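PDB 1NC7: sensory rhodopsin transducer, which is of unknown function but belongs to the Anabaena sensory rhodopsin transducer family, binds magnesium as a four-chain assembly and probably acts in signalling. Local coordinates for residues Trp29-Gly34 with Met128-Tyr133; Ser46-Cys51 with Met113-Leu118; Asp57-Ile62 with Ile80-Ser85; Ile64-Glu69 with Tyr101-Glu106. All coordinates share one frame; numbering follows the deposited sequence.

How the contacts relate
The chain opens with strand 28-34, and contact 1 pairs it with 128-133 near the C terminus. This closes the longest of the four loops, and the other three contacts nest inside it. Contact 2 comes next, with 46-51 beside 113-118, and it encloses contacts 3 and 4. These two cross: 57-62 and 64-69 both precede 80-85 and 101-106, and both lie on strand 60-68. Contact 3 ties the start of that strand to the end of strand 74-80 and the turn after it. Contact 4 ties its far part to strand 101-107. Contacts 1 and 2 touch through the Asp33-Arg117 salt bridge, and all four contacts belong to one antiparallel sheet.

Contact 1: Trp29-Gly34 with Met128-Tyr133; sequences WFFPDG and MTTIGY. With MG (magnesium ion), chain F; EDO (1,2-ethanediol), chain O.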
loop_
_atom_site.group_PDB
_atom_site.type_symbol
_atom_site.label_atom_id
_atom_site.label_comp_id
_atom_site.label_asym_id
_atom_site.label_seq_id
_atom_site.Cartn_x
_atom_site.Cartn_y
_atom_site.Cartn_z
ATOM N N TRP D 29 -15.387 -3.591 1.199
ATOM C CA TRP D 29 -14.007 -3.140 1.380
ATOM C C TRP D 29 -13.661 -3.015 2.857
ATOM O O TRP D 29 -14.503 -2.625 3.666
ATOM C CB TRP D 29 -13.796 -1.803 0.663
ATOM C CG TRP D 29 -13.852 -1.951 -0.816
ATOM C CD1 TRP D 29 -14.972 -1.994 -1.606
ATOM C CD2 TRP D 29 -12.741 -2.184 -1.685
ATOM N NE1 TRP D 29 -14.620 -2.245 -2.911
ATOM C CE2 TRP D 29 -13.257 -2.367 -2.987
ATOM C CE3 TRP D 29 -11.355 -2.259 -1.487
ATOM C CZ2 TRP D 29 -12.434 -2.625 -4.087
ATOM C CZ3 TRP D 29 -10.538 -2.515 -2.582
ATOM C CH2 TRP D 29 -11.082 -2.694 -3.866
ATOM N N PHE D 30 -12.413 -3.331 3.197
ATOM C CA PHE D 30 -11.958 -3.321 4.585
ATOM C C PHE D 30 -10.615 -2.619 4.779
ATOM O O PHE D 30 -9.665 -2.859 4.029
ATOM C CB PHE D 30 -11.843 -4.766 5.080
ATOM C CG PHE D 30 -13.114 -5.562 4.938
ATOM C CD1 PHE D 30 -13.958 -5.746 6.025
ATOM C CD2 PHE D 30 -13.471 -6.112 3.711
ATOM C CE1 PHE D 30 -15.147 -6.471 5.890
ATOM C CE2 PHE D 30 -14.655 -6.836 3.563
ATOM C CZ PHE D 30 -15.493 -7.015 4.655
ATOM N N PHE D 31 -10.546 -1.769 5.799
ATOM C CA PHE D 31 -9.330 -1.024 6.128
ATOM C C PHE D 31 -9.092 -1.118 7.633
ATOM O O PHE D 31 -9.711 -0.398 8.416
ATOM C CB PHE D 31 -9.491 0.444 5.727
ATOM C CG PHE D 31 -9.636 0.653 4.251
ATOM C CD1 PHE D 31 -8.514 0.742 3.435
ATOM C CD2 PHE D 31 -10.898 0.728 3.671
ATOM C CE1 PHE D 31 -8.648 0.903 2.058
ATOM C CE2 PHE D 31 -11.043 0.888 2.294
ATOM C CZ PHE D 31 -9.915 0.976 1.487
ATOM N N PRO D 32 -8.181 -2.004 8.058
ATOM C CA PRO D 32 -7.902 -2.160 9.488
ATOM C C PRO D 32 -7.280 -0.988 10.241
ATOM O O PRO D 32 -7.578 -0.796 11.420
ATOM C CB PRO D 32 -7.000 -3.398 9.534
ATOM C CG PRO D 32 -7.433 -4.183 8.328
ATOM C CD PRO D 32 -7.580 -3.106 7.285
ATOM N N ASP D 33 -6.422 -0.209 9.586
ATOM C CA ASP D 33 -5.769 0.893 10.289
ATOM C C ASP D 33 -6.384 2.271 10.098
ATOM O O ASP D 33 -6.009 3.007 9.185
ATOM C CB ASP D 33 -4.284 0.959 9.917
ATOM C CG ASP D 33 -3.502 1.897 10.825
ATOM O OD1 ASP D 33 -4.123 2.544 11.696
ATOM O OD2 ASP D 33 -2.268 1.988 10.673
ATOM N N GLY D 34 -7.317 2.613 10.982
ATOM C CA GLY D 34 -7.957 3.913 10.931
ATOM C C GLY D 34 -7.560 4.724 12.151
ATOM O O GLY D 34 -7.497 4.191 13.264
HETATM N N MSE D 128 0.446 8.324 4.012
HETATM C CA MSE D 128 0.536 6.874 3.874
HETATM C C MSE D 128 -0.767 6.466 3.206
HETATM O O MSE D 128 -1.781 7.146 3.355
HETATM C CB MSE D 128 0.706 6.164 5.225
HETATM C CG MSE D 128 -0.424 6.350 6.219
HETATM SE SE MSE D 128 -0.145 5.302 7.833
HETATM C CE MSE D 128 -1.822 4.320 7.882
ATOM N N THR D 129 -0.744 5.372 2.456
ATOM C CA THR D 129 -1.959 4.949 1.774
ATOM C C THR D 129 -1.911 3.487 1.410
ATOM O O THR D 129 -0.848 2.882 1.352
ATOM C CB THR D 129 -2.153 5.734 0.450
ATOM O OG1 THR D 129 -3.480 5.522 -0.053
ATOM C CG2 THR D 129 -1.155 5.253 -0.604
ATOM N N THR D 130 -3.087 2.917 1.189
ATOM C CA THR D 130 -3.177 1.549 0.716
ATOM C C THR D 130 -4.533 1.272 0.103
ATOM O O THR D 130 -5.552 1.829 0.518
ATOM C CB THR D 130 -2.952 0.492 1.820
ATOM O OG1 THR D 130 -2.924 -0.815 1.215
ATOM C CG2 THR D 130 -4.077 0.531 2.849
ATOM N N ILE D 131 -4.515 0.434 -0.923
ATOM C CA ILE D 131 -5.736 -0.021 -1.557
ATOM C C ILE D 131 -6.274 -0.921 -0.435
ATOM O O ILE D 131 -5.492 -1.461 0.356
ATOM C CB ILE D 131 -5.404 -0.851 -2.827
ATOM C CG1 ILE D 131 -6.676 -1.126 -3.631
ATOM C CG2 ILE D 131 -4.710 -2.159 -2.442
ATOM C CD1 ILE D 131 -7.228 0.104 -4.338
ATOM N N GLY D 132 -7.586 -1.082 -0.328
ATOM C CA GLY D 132 -8.090 -1.923 0.748
ATOM C C GLY D 132 -8.196 -3.391 0.396
ATOM O O GLY D 132 -7.847 -3.800 -0.715
ATOM N N TYR D 133 -8.627 -4.196 1.364
ATOM C CA TYR D 133 -8.863 -5.618 1.128
ATOM C C TYR D 133 -10.298 -5.615 0.610
ATOM O O TYR D 133 -11.140 -4.866 1.119
ATOM C CB TYR D 133 -8.789 -6.416 2.434
ATOM C CG TYR D 133 -9.456 -7.773 2.356
ATOM C CD1 TYR D 133 -8.853 -8.839 1.683
ATOM C CD2 TYR D 133 -10.712 -7.979 2.927
ATOM C CE1 TYR D 133 -9.489 -10.080 1.581
ATOM C CE2 TYR D 133 -11.357 -9.212 2.828
ATOM C CZ TYR D 133 -10.740 -10.254 2.154
ATOM O OH TYR D 133 -11.385 -11.468 2.044
HETATM MG MG MG F . 1.152 1.810 0.882
HETATM C C1 EDO O . 1.130 3.680 13.045
HETATM O O1 EDO O . 0.781 4.022 14.401
HETATM C C2 EDO O . 0.060 4.153 12.116
HETATM O O2 EDO O . -1.296 3.704 12.433
#
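Phe30 and Tyr133 form the one antiparallel bridge between the two segments, and this end is tightly packed. Phe30 N donates to Tyr133 O at 2.9 Å. The return bond runs from Tyr133 N to Phe30 O at 3.2 Å. Both side chains leave on the same face of the sheet and run side by side. Phe30 CD2 meets Tyr133 CD2 at 3.4 Å, coming in at the edge of the tyrosine ring. The two ring planes are 49° apart. Trp29 holds CG anti to its carbonyl carbon (chi1 -69°), and its six-membered ring reaches the Gly132 peptide. There Trp29 CZ3 puts a ring edge 3.5 Å from Gly132 O. That oxygen is buried and has no hydrogen-bond partner in the model. Phe31 also turns an edge to a carbonyl, with CE1 3.6 Å from Thr130 O.

Beyond this the strands diverge and the contact is loose. Asp33 and the selenomethionine Met128 cross at about a right angle, and Asp33 OD2 lies 3.7 Å from Met128 CE. An ethanediol, probably from the crystallisation liquor, donates through O2 to Asp33 OD2 at 2.6 Å. Asp33 OD2 also bonds Ser116 of a second subunit, while Asp33 OD1 has a salt bridge to Arg117. Thr129 O binds a magnesium ion at 2.3 Å, and Thr129 O of each of the three other subunits completes the set. The aromatic end is thus held by backbone bonds and ring edges. The other end spends its polar groups on Arg117, the metal and neighbouring subunits, which implies that this strand pair helps build the assembly.

Contact 2: Ser46-Cys51 with Met113-Leu118; sequences SHESLC and MQLSRL. With EDO (1,2-ethanediol), chain O.
Glu48 and Arg117 face each other as a non-hydrogen-bonded pair, and their side chains lie alongside, pointing the same way. They form a salt bridge. Arg117 comes side-on with two nitrogens, both to one oxygen: NE reaches Glu48 OE2 at 2.8 Å and NH2 reaches the same OE2 at 3.1 Å. The oxygen lies close to the guanidinium plane, which is turned 38° from the carboxylate plane. A bend at chi3 (-54°) in Arg117 turns its head to the acid. Arg117 NH2 also makes a salt bridge to Asp33 OD1, and NH1 donates to ethanediol O2 at 3.0 Å. A lysine in its place has one nitrogen, and would probably be unable to hold Glu48 OE2 twice and Asp33 at once, leaving one acid poorly matched.

Backbone hydrogen bonds form the ladder. His47 pairs with Leu118, Ser49 with Ser116 and Cys51 with Gln114, each through two bonds. The Leu118 N to His47 O bond is 2.8 Å and nearly straight.

Side-chain packing is seen on both faces. Leu118 CB sits over one face of the His47 ring, 4.1 Å from its centroid, in a CH-pi contact. The imidazole is placed there by a chi1 of 64°. On the face of Glu48 and Arg117, Leu50 CD1 meets Leu115 CD1 at 4.3 Å. Leu50 CD1 is also 4.3 Å from SE of the selenomethionine Met113. Phe31 packs on these leucines from strand 28-34. On the other face, Gln114 and Ser116 both bond Thr129 and also Asp33 of a third subunit. The whole is a regular antiparallel ladder in an all-beta fold, one face turned inward and the other joined to a partner subunit.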
loop_
_atom_site.group_PDB
_atom_site.type_symbol
_atom_site.label_atom_id
_atom_site.label_comp_id
_atom_site.label_asym_id
_atom_site.label_seq_id
_atom_site.Cartn_x
_atom_site.Cartn_y
_atom_site.Cartn_z
ATOM N N SER D 46 -4.789 17.310 10.149
ATOM C CA SER D 46 -4.547 15.884 9.976
ATOM C C SER D 46 -5.889 15.223 9.694
ATOM O O SER D 46 -6.915 15.619 10.242
ATOM C CB SER D 46 -3.930 15.291 11.241
ATOM O OG SER D 46 -2.634 15.816 11.463
ATOM N N HIS D 47 -5.885 14.210 8.839
ATOM C CA HIS D 47 -7.130 13.542 8.504
ATOM C C HIS D 47 -6.883 12.253 7.752
ATOM O O HIS D 47 -5.747 11.869 7.491
ATOM C CB HIS D 47 -7.995 14.446 7.622
ATOM C CG HIS D 47 -7.389 14.741 6.282
ATOM N ND1 HIS D 47 -6.492 15.767 6.081
ATOM C CD2 HIS D 47 -7.524 14.120 5.086
ATOM C CE1 HIS D 47 -6.100 15.767 4.818
ATOM N NE2 HIS D 47 -6.710 14.777 4.193
ATOM N N GLU D 48 -7.978 11.581 7.429
ATOM C CA GLU D 48 -7.928 10.370 6.634
ATOM C C GLU D 48 -8.976 10.591 5.569
ATOM O O GLU D 48 -10.015 11.203 5.830
ATOM C CB GLU D 48 -8.279 9.125 7.449
ATOM C CG GLU D 48 -7.209 8.723 8.438
ATOM C CD GLU D 48 -7.322 7.273 8.862
ATOM O OE1 GLU D 48 -8.454 6.814 9.112
ATOM O OE2 GLU D 48 -6.277 6.594 8.951
ATOM N N SER D 49 -8.682 10.131 4.363
ATOM C CA SER D 49 -9.617 10.263 3.265
ATOM C C SER D 49 -9.933 8.873 2.749
ATOM O O SER D 49 -9.037 8.136 2.332
ATOM C CB SER D 49 -9.023 11.107 2.133
ATOM O OG SER D 49 -8.886 12.466 2.518
ATOM N N LEU D 50 -11.207 8.501 2.817
ATOM C CA LEU D 50 -11.634 7.212 2.302
ATOM C C LEU D 50 -12.053 7.542 0.883
ATOM O O LEU D 50 -13.081 8.187 0.663
ATOM C CB LEU D 50 -12.827 6.667 3.091
ATOM C CG LEU D 50 -13.388 5.337 2.577
ATOM C CD1 LEU D 50 -12.310 4.259 2.635
ATOM C CD2 LEU D 50 -14.591 4.932 3.417
ATOM N N CYS D 51 -11.241 7.124 -0.078
ATOM C CA CYS D 51 -11.523 7.421 -1.471
ATOM C C CYS D 51 -12.246 6.275 -2.140
ATOM O O CYS D 51 -11.809 5.125 -2.087
ATOM C CB CYS D 51 -10.221 7.760 -2.184
ATOM S SG CYS D 51 -9.385 9.147 -1.371
HETATM N N MSE D 113 -12.038 1.070 -3.436
HETATM C CA MSE D 113 -11.692 1.992 -2.359
HETATM C C MSE D 113 -10.231 1.975 -1.949
HETATM O O MSE D 113 -9.550 0.951 -2.045
HETATM C CB MSE D 113 -12.545 1.706 -1.128
HETATM C CG MSE D 113 -14.023 1.884 -1.358
HETATM SE SE MSE D 113 -15.004 1.788 0.288
HETATM C CE MSE D 113 -16.701 1.248 -0.435
ATOM N N GLN D 114 -9.777 3.128 -1.464
ATOM C CA GLN D 114 -8.403 3.325 -1.012
ATOM C C GLN D 114 -8.460 4.258 0.194
ATOM O O GLN D 114 -9.263 5.189 0.216
ATOM C CB GLN D 114 -7.591 3.972 -2.141
ATOM C CG GLN D 114 -6.102 4.146 -1.866
ATOM C CD GLN D 114 -5.357 4.697 -3.077
ATOM O OE1 GLN D 114 -5.864 4.669 -4.199
ATOM N NE2 GLN D 114 -4.149 5.196 -2.855
ATOM N N LEU D 115 -7.622 4.009 1.196
ATOM C CA LEU D 115 -7.600 4.854 2.389
ATOM C C LEU D 115 -6.238 5.510 2.545
ATOM O O LEU D 115 -5.204 4.837 2.505
ATOM C CB LEU D 115 -7.902 4.034 3.649
ATOM C CG LEU D 115 -7.938 4.805 4.977
ATOM C CD1 LEU D 115 -9.101 5.793 4.967
ATOM C CD2 LEU D 115 -8.080 3.830 6.140
ATOM N N SER D 116 -6.243 6.825 2.731
ATOM C CA SER D 116 -5.004 7.566 2.893
ATOM C C SER D 116 -5.061 8.426 4.136
ATOM O O SER D 116 -6.115 8.932 4.505
ATOM C CB SER D 116 -4.758 8.447 1.672
ATOM O OG SER D 116 -4.756 7.658 0.501
ATOM N N ARG D 117 -3.918 8.582 4.788
ATOM C CA ARG D 117 -3.857 9.395 5.986
ATOM C C ARG D 117 -2.816 10.493 5.863
ATOM O O ARG D 117 -1.717 10.263 5.363
ATOM C CB ARG D 117 -3.514 8.533 7.206
ATOM C CG ARG D 117 -3.415 9.335 8.506
ATOM C CD ARG D 117 -2.886 8.479 9.636
ATOM N NE ARG D 117 -3.684 7.270 9.792
ATOM C CZ ARG D 117 -3.357 6.258 10.588
ATOM N NH1 ARG D 117 -2.244 6.308 11.306
ATOM N NH2 ARG D 117 -4.140 5.191 10.654
ATOM N N LEU D 118 -3.192 11.691 6.300
ATOM C CA LEU D 118 -2.280 12.823 6.332
ATOM C C LEU D 118 -2.088 13.127 7.814
ATOM O O LEU D 118 -3.045 13.446 8.524
ATOM C CB LEU D 118 -2.870 14.060 5.648
ATOM C CG LEU D 118 -2.027 15.325 5.880
ATOM C CD1 LEU D 118 -0.692 15.201 5.152
ATOM C CD2 LEU D 118 -2.785 16.551 5.394
HETATM C C1 EDO O . 1.130 3.680 13.045
HETATM O O1 EDO O . 0.781 4.022 14.401
HETATM C C2 EDO O . 0.060 4.153 12.116
HETATM O O2 EDO O . -1.296 3.704 12.433
#

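Contact 3: Asp57-Ile62 with Ile80-Ser85; sequences DETAKI and ISPMKS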
loop_
_atom_site.group_PDB
_atom_site.type_symbol
_atom_site.label_atom_id
_atom_site.label_comp_id
_atom_site.label_asym_id
_atom_site.label_seq_id
_atom_site.Cartn_x
_atom_site.Cartn_y
_atom_site.Cartn_z
ATOM N N ASP D 57 -22.881 2.059 -13.970
ATOM C CA ASP D 57 -23.988 2.846 -14.499
ATOM C C ASP D 57 -25.086 3.144 -13.483
ATOM O O ASP D 57 -26.086 3.782 -13.814
ATOM C CB ASP D 57 -24.602 2.132 -15.705
ATOM C CG ASP D 57 -23.586 1.849 -16.791
ATOM O OD1 ASP D 57 -22.859 2.786 -17.183
ATOM O OD2 ASP D 57 -23.516 0.693 -17.255
ATOM N N GLU D 58 -24.909 2.676 -12.253
ATOM C CA GLU D 58 -25.896 2.924 -11.212
ATOM C C GLU D 58 -25.248 3.549 -9.988
ATOM O O GLU D 58 -24.087 3.274 -9.676
ATOM C CB GLU D 58 -26.609 1.625 -10.824
ATOM C CG GLU D 58 -27.548 1.103 -11.904
ATOM C CD GLU D 58 -28.294 -0.151 -11.489
ATOM O OE1 GLU D 58 -29.119 -0.642 -12.292
ATOM O OE2 GLU D 58 -28.060 -0.647 -10.366
ATOM N N THR D 59 -26.005 4.401 -9.306
ATOM C CA THR D 59 -25.522 5.071 -8.109
ATOM C C THR D 59 -25.216 4.043 -7.029
ATOM O O THR D 59 -25.967 3.085 -6.830
ATOM C CB THR D 59 -26.571 6.072 -7.575
ATOM O OG1 THR D 59 -26.754 7.126 -8.529
ATOM C CG2 THR D 59 -26.123 6.668 -6.246
ATOM N N ALA D 60 -24.102 4.242 -6.336
ATOM C CA ALA D 60 -23.708 3.331 -5.278
ATOM C C ALA D 60 -24.135 3.876 -3.925
ATOM O O ALA D 60 -23.877 5.035 -3.599
ATOM C CB ALA D 60 -22.197 3.122 -5.301
ATOM N N LYS D 61 -24.819 3.037 -3.156
ATOM C CA LYS D 61 -25.257 3.393 -1.813
ATOM C C LYS D 61 -24.320 2.599 -0.916
ATOM O O LYS D 61 -24.324 1.365 -0.927
ATOM C CB LYS D 61 -26.710 2.972 -1.596
ATOM C CG LYS D 61 -27.690 3.677 -2.522
ATOM C CD LYS D 61 -29.113 3.199 -2.291
ATOM C CE LYS D 61 -30.087 3.890 -3.233
ATOM N NZ LYS D 61 -31.484 3.411 -3.031
ATOM N N ILE D 62 -23.512 3.313 -0.147
ATOM C CA ILE D 62 -22.525 2.671 0.697
ATOM C C ILE D 62 -22.721 2.891 2.190
ATOM O O ILE D 62 -22.901 4.019 2.649
ATOM C CB ILE D 62 -21.119 3.150 0.292
ATOM C CG1 ILE D 62 -20.956 3.022 -1.226
ATOM C CG2 ILE D 62 -20.062 2.316 0.976
ATOM C CD1 ILE D 62 -19.656 3.572 -1.755
ATOM N N ILE D 80 -22.564 7.607 -4.208
ATOM C CA ILE D 80 -21.669 8.050 -5.269
ATOM C C ILE D 80 -22.298 7.755 -6.620
ATOM O O ILE D 80 -22.608 6.608 -6.935
ATOM C CB ILE D 80 -20.310 7.348 -5.180
ATOM C CG1 ILE D 80 -19.717 7.564 -3.789
ATOM C CG2 ILE D 80 -19.369 7.901 -6.247
ATOM C CD1 ILE D 80 -18.385 6.909 -3.589
ATOM N N SER D 81 -22.484 8.808 -7.407
ATOM C CA SER D 81 -23.094 8.697 -8.725
ATOM C C SER D 81 -22.213 7.945 -9.717
ATOM O O SER D 81 -21.016 7.758 -9.491
ATOM C CB SER D 81 -23.407 10.094 -9.260
ATOM O OG SER D 81 -24.233 10.805 -8.351
ATOM N N PRO D 82 -22.803 7.491 -10.831
ATOM C CA PRO D 82 -22.076 6.754 -11.868
ATOM C C PRO D 82 -20.893 7.540 -12.432
ATOM O O PRO D 82 -20.989 8.748 -12.650
ATOM C CB PRO D 82 -23.149 6.502 -12.924
ATOM C CG PRO D 82 -24.397 6.395 -12.113
ATOM C CD PRO D 82 -24.245 7.536 -11.140
HETATM N N MSE D 83 -19.785 6.841 -12.665
HETATM C CA MSE D 83 -18.577 7.446 -13.215
HETATM C C MSE D 83 -18.120 8.672 -12.435
HETATM O O MSE D 83 -17.799 9.712 -13.014
HETATM C CB MSE D 83 -18.800 7.806 -14.686
HETATM C CG MSE D 83 -18.987 6.594 -15.596
HETATM SE SE MSE D 83 -17.409 5.469 -15.710
HETATM C CE MSE D 83 -16.428 6.471 -17.040
ATOM N N LYS D 84 -18.084 8.538 -11.113
ATOM C CA LYS D 84 -17.663 9.625 -10.241
ATOM C C LYS D 84 -16.699 9.139 -9.169
ATOM O O LYS D 84 -16.623 7.947 -8.870
ATOM C CB LYS D 84 -18.873 10.265 -9.552
ATOM C CG LYS D 84 -19.769 11.096 -10.461
ATOM C CD LYS D 84 -19.062 12.365 -10.907
ATOM C CE LYS D 84 -20.023 13.364 -11.543
ATOM N NZ LYS D 84 -20.507 12.938 -12.880
ATOM N N SER D 85 -15.965 10.090 -8.601
ATOM C CA SER D 85 -15.008 9.830 -7.537
ATOM C C SER D 85 -15.534 10.519 -6.283
ATOM O O SER D 85 -16.286 11.493 -6.369
ATOM C CB SER D 85 -13.641 10.428 -7.905
ATOM O OG SER D 85 -12.713 10.343 -6.830
#
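Ile80 O is gripped by two donors. Ala60 N reaches it at 2.9 Å in an almost straight bond, and Asn54 ND2 is the other. The bridge is completed by Ile80 N, which donates to Ala60 O at 3.0 Å. Ala60 and Ile80 thus form an antiparallel hydrogen-bonded pair.

Thr59 sits beside this pair. Its CG2 lies 3.6 Å from Ile80 O, and its OG1 is 3.6 Å from Pro82 CD. With OG1 anti to the carbonyl carbon (chi1 -65°), the hydroxyl branch leans on the proline ring and the methyl stays by Ile80. A glycine here has neither branch, and is likely to leave a gap beside Pro82 CD and Ile80 O.

Pro82 also rests its ring on the Asp57 backbone, with CG 3.5 Å from Asp57 O. Ile62 CD1 and Ile80 CD1 touch at 4.0 Å on the buried side, and Ile52 packs against both. Just beyond, Met83 and Lys84 both face Asn54 in a G1 beta bulge. Asn54 ND2 also bonds Glu58 O. The chemistry implies a strand end fixed by backbone bonds and one asparagine amide, with an apolar inner side and the Pro82 ring partly exposed.

Contact 4: Ile64-Glu69 with Tyr101-Glu106; sequences ITFLFE and YSIMAE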
loop_
_atom_site.group_PDB
_atom_site.type_symbol
_atom_site.label_atom_id
_atom_site.label_comp_id
_atom_site.label_asym_id
_atom_site.label_seq_id
_atom_site.Cartn_x
_atom_site.Cartn_y
_atom_site.Cartn_z
ATOM N N ILE D 64 -20.942 2.621 5.678
ATOM C CA ILE D 64 -19.595 2.586 6.237
ATOM C C ILE D 64 -19.630 2.337 7.736
ATOM O O ILE D 64 -20.124 3.168 8.497
ATOM C CB ILE D 64 -18.855 3.914 5.993
ATOM C CG1 ILE D 64 -18.945 4.301 4.513
ATOM C CG2 ILE D 64 -17.397 3.776 6.419
ATOM C CD1 ILE D 64 -18.383 5.669 4.200
ATOM N N THR D 65 -19.092 1.196 8.152
ATOM C CA THR D 65 -19.068 0.832 9.563
ATOM C C THR D 65 -17.689 1.039 10.184
ATOM O O THR D 65 -16.677 0.570 9.656
ATOM C CB THR D 65 -19.475 -0.639 9.754
ATOM O OG1 THR D 65 -20.788 -0.844 9.218
ATOM C CG2 THR D 65 -19.471 -1.011 11.235
ATOM N N PHE D 66 -17.663 1.748 11.306
ATOM C CA PHE D 66 -16.428 2.013 12.030
ATOM C C PHE D 66 -16.397 1.138 13.277
ATOM O O PHE D 66 -17.323 1.178 14.095
ATOM C CB PHE D 66 -16.361 3.490 12.424
ATOM C CG PHE D 66 -16.246 4.422 11.253
ATOM C CD1 PHE D 66 -15.000 4.780 10.750
ATOM C CD2 PHE D 66 -17.387 4.915 10.631
ATOM C CE1 PHE D 66 -14.893 5.617 9.639
ATOM C CE2 PHE D 66 -17.292 5.751 9.522
ATOM C CZ PHE D 66 -16.043 6.102 9.026
ATOM N N LEU D 67 -15.345 0.334 13.404
ATOM C CA LEU D 67 -15.168 -0.547 14.553
ATOM C C LEU D 67 -14.080 0.050 15.434
ATOM O O LEU D 67 -13.108 0.616 14.933
ATOM C CB LEU D 67 -14.739 -1.946 14.106
ATOM C CG LEU D 67 -15.639 -2.712 13.138
ATOM C CD1 LEU D 67 -15.026 -4.078 12.872
ATOM C CD2 LEU D 67 -17.043 -2.851 13.717
ATOM N N PHE D 68 -14.243 -0.074 16.745
ATOM C CA PHE D 68 -13.270 0.472 17.681
ATOM C C PHE D 68 -12.664 -0.621 18.550
ATOM O O PHE D 68 -13.063 -1.780 18.466
ATOM C CB PHE D 68 -13.949 1.550 18.529
ATOM C CG PHE D 68 -14.470 2.698 17.713
ATOM C CD1 PHE D 68 -13.620 3.729 17.322
ATOM C CD2 PHE D 68 -15.790 2.716 17.277
ATOM C CE1 PHE D 68 -14.078 4.761 16.502
ATOM C CE2 PHE D 68 -16.257 3.743 16.456
ATOM C CZ PHE D 68 -15.398 4.767 16.068
ATOM N N GLU D 69 -11.691 -0.253 19.379
ATOM C CA GLU D 69 -11.042 -1.236 20.233
ATOM C C GLU D 69 -11.862 -1.609 21.461
ATOM O O GLU D 69 -11.898 -2.777 21.844
ATOM C CB GLU D 69 -9.666 -0.733 20.681
ATOM C CG GLU D 69 -8.680 -0.516 19.541
ATOM C CD GLU D 69 -7.263 -0.313 20.038
ATOM O OE1 GLU D 69 -7.053 0.582 20.883
ATOM O OE2 GLU D 69 -6.360 -1.052 19.587
ATOM N N TYR D 101 -9.387 2.886 15.050
ATOM C CA TYR D 101 -10.598 2.257 14.548
ATOM C C TYR D 101 -10.280 1.485 13.274
ATOM O O TYR D 101 -9.139 1.492 12.801
ATOM C CB TYR D 101 -11.684 3.316 14.287
ATOM C CG TYR D 101 -11.350 4.357 13.233
ATOM C CD1 TYR D 101 -11.542 4.096 11.877
ATOM C CD2 TYR D 101 -10.854 5.607 13.595
ATOM C CE1 TYR D 101 -11.249 5.060 10.906
ATOM C CE2 TYR D 101 -10.557 6.574 12.635
ATOM C CZ TYR D 101 -10.757 6.295 11.299
ATOM O OH TYR D 101 -10.462 7.255 10.356
ATOM N N SER D 102 -11.279 0.781 12.760
ATOM C CA SER D 102 -11.144 0.020 11.524
ATOM C C SER D 102 -12.401 0.299 10.725
ATOM O O SER D 102 -13.429 0.676 11.290
ATOM C CB SER D 102 -11.020 -1.477 11.799
ATOM O OG SER D 102 -9.799 -1.771 12.450
ATOM N N ILE D 103 -12.322 0.110 9.413
ATOM C CA ILE D 103 -13.450 0.396 8.538
ATOM C C ILE D 103 -13.911 -0.775 7.684
ATOM O O ILE D 103 -13.101 -1.466 7.076
ATOM C CB ILE D 103 -13.101 1.533 7.543
ATOM C CG1 ILE D 103 -12.628 2.777 8.293
ATOM C CG2 ILE D 103 -14.310 1.855 6.671
ATOM C CD1 ILE D 103 -12.095 3.865 7.373
HETATM N N MSE D 104 -15.221 -0.997 7.663
HETATM C CA MSE D 104 -15.814 -2.007 6.801
HETATM C C MSE D 104 -16.820 -1.208 5.985
HETATM O O MSE D 104 -17.668 -0.512 6.545
HETATM C CB MSE D 104 -16.553 -3.094 7.578
HETATM C CG MSE D 104 -17.440 -3.933 6.653
HETATM SE SE MSE D 104 -18.335 -5.425 7.483
HETATM C CE MSE D 104 -19.551 -4.452 8.629
ATOM N N ALA D 105 -16.715 -1.287 4.667
ATOM C CA ALA D 105 -17.626 -0.559 3.798
ATOM C C ALA D 105 -18.388 -1.543 2.928
ATOM O O ALA D 105 -17.795 -2.431 2.319
ATOM C CB ALA D 105 -16.842 0.421 2.931
ATOM N N GLU D 106 -19.705 -1.378 2.870
ATOM C CA GLU D 106 -20.555 -2.266 2.085
ATOM C C GLU D 106 -21.373 -1.471 1.075
ATOM O O GLU D 106 -22.114 -0.562 1.444
ATOM C CB GLU D 106 -21.481 -3.041 3.020
ATOM C CG GLU D 106 -20.740 -3.962 3.973
ATOM C CD GLU D 106 -21.639 -4.531 5.048
ATOM O OE1 GLU D 106 -22.061 -3.759 5.938
ATOM O OE2 GLU D 106 -21.930 -5.746 5.000
HETATM O O HOH W 1 -20.681 -1.425 6.607
#
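Thr65 and Met104 are joined by two backbone hydrogen bonds. Thr65 N donates to Met104 O at 2.7 Å, and Met104 N donates to Thr65 O at 2.9 Å. Leu67 and Ser102 pair in the same way, with Ser102 N to Leu67 O at 2.8 Å. A water joins the side chains nearby: it lies 2.7 Å from Thr65 OG1 and donates to Glu106 OE1. Glu106 also has salt bridges to Arg63 and Lys28.

Packing follows on both faces. Phe66 turns its edge to the face of Tyr101 in an offset edge-to-face pair, centroids 5.5 Å apart and planes at 72°. Tyr101 takes chi1 62°, with CG wedged between its backbone N and carbonyl carbon, which sets the ring where Phe66 meets it. Phe68 CE1 touches Tyr101 CB at 3.6 Å. Farther along this face, Ile64 CG2 and Ile103 CG2 lie side by side, 3.6 Å apart. On the other face, the selenomethionine Met104 bends at chi3 to lay CE beside Thr65 OG1 at 3.9 Å.

That face packs against Met53 and Met83 of a second subunit. Within the chain, strand 74-80 flanks strand 60-68, and strand 28-34 flanks strand 101-107, so the pair runs between two further antiparallel strands of the sheet.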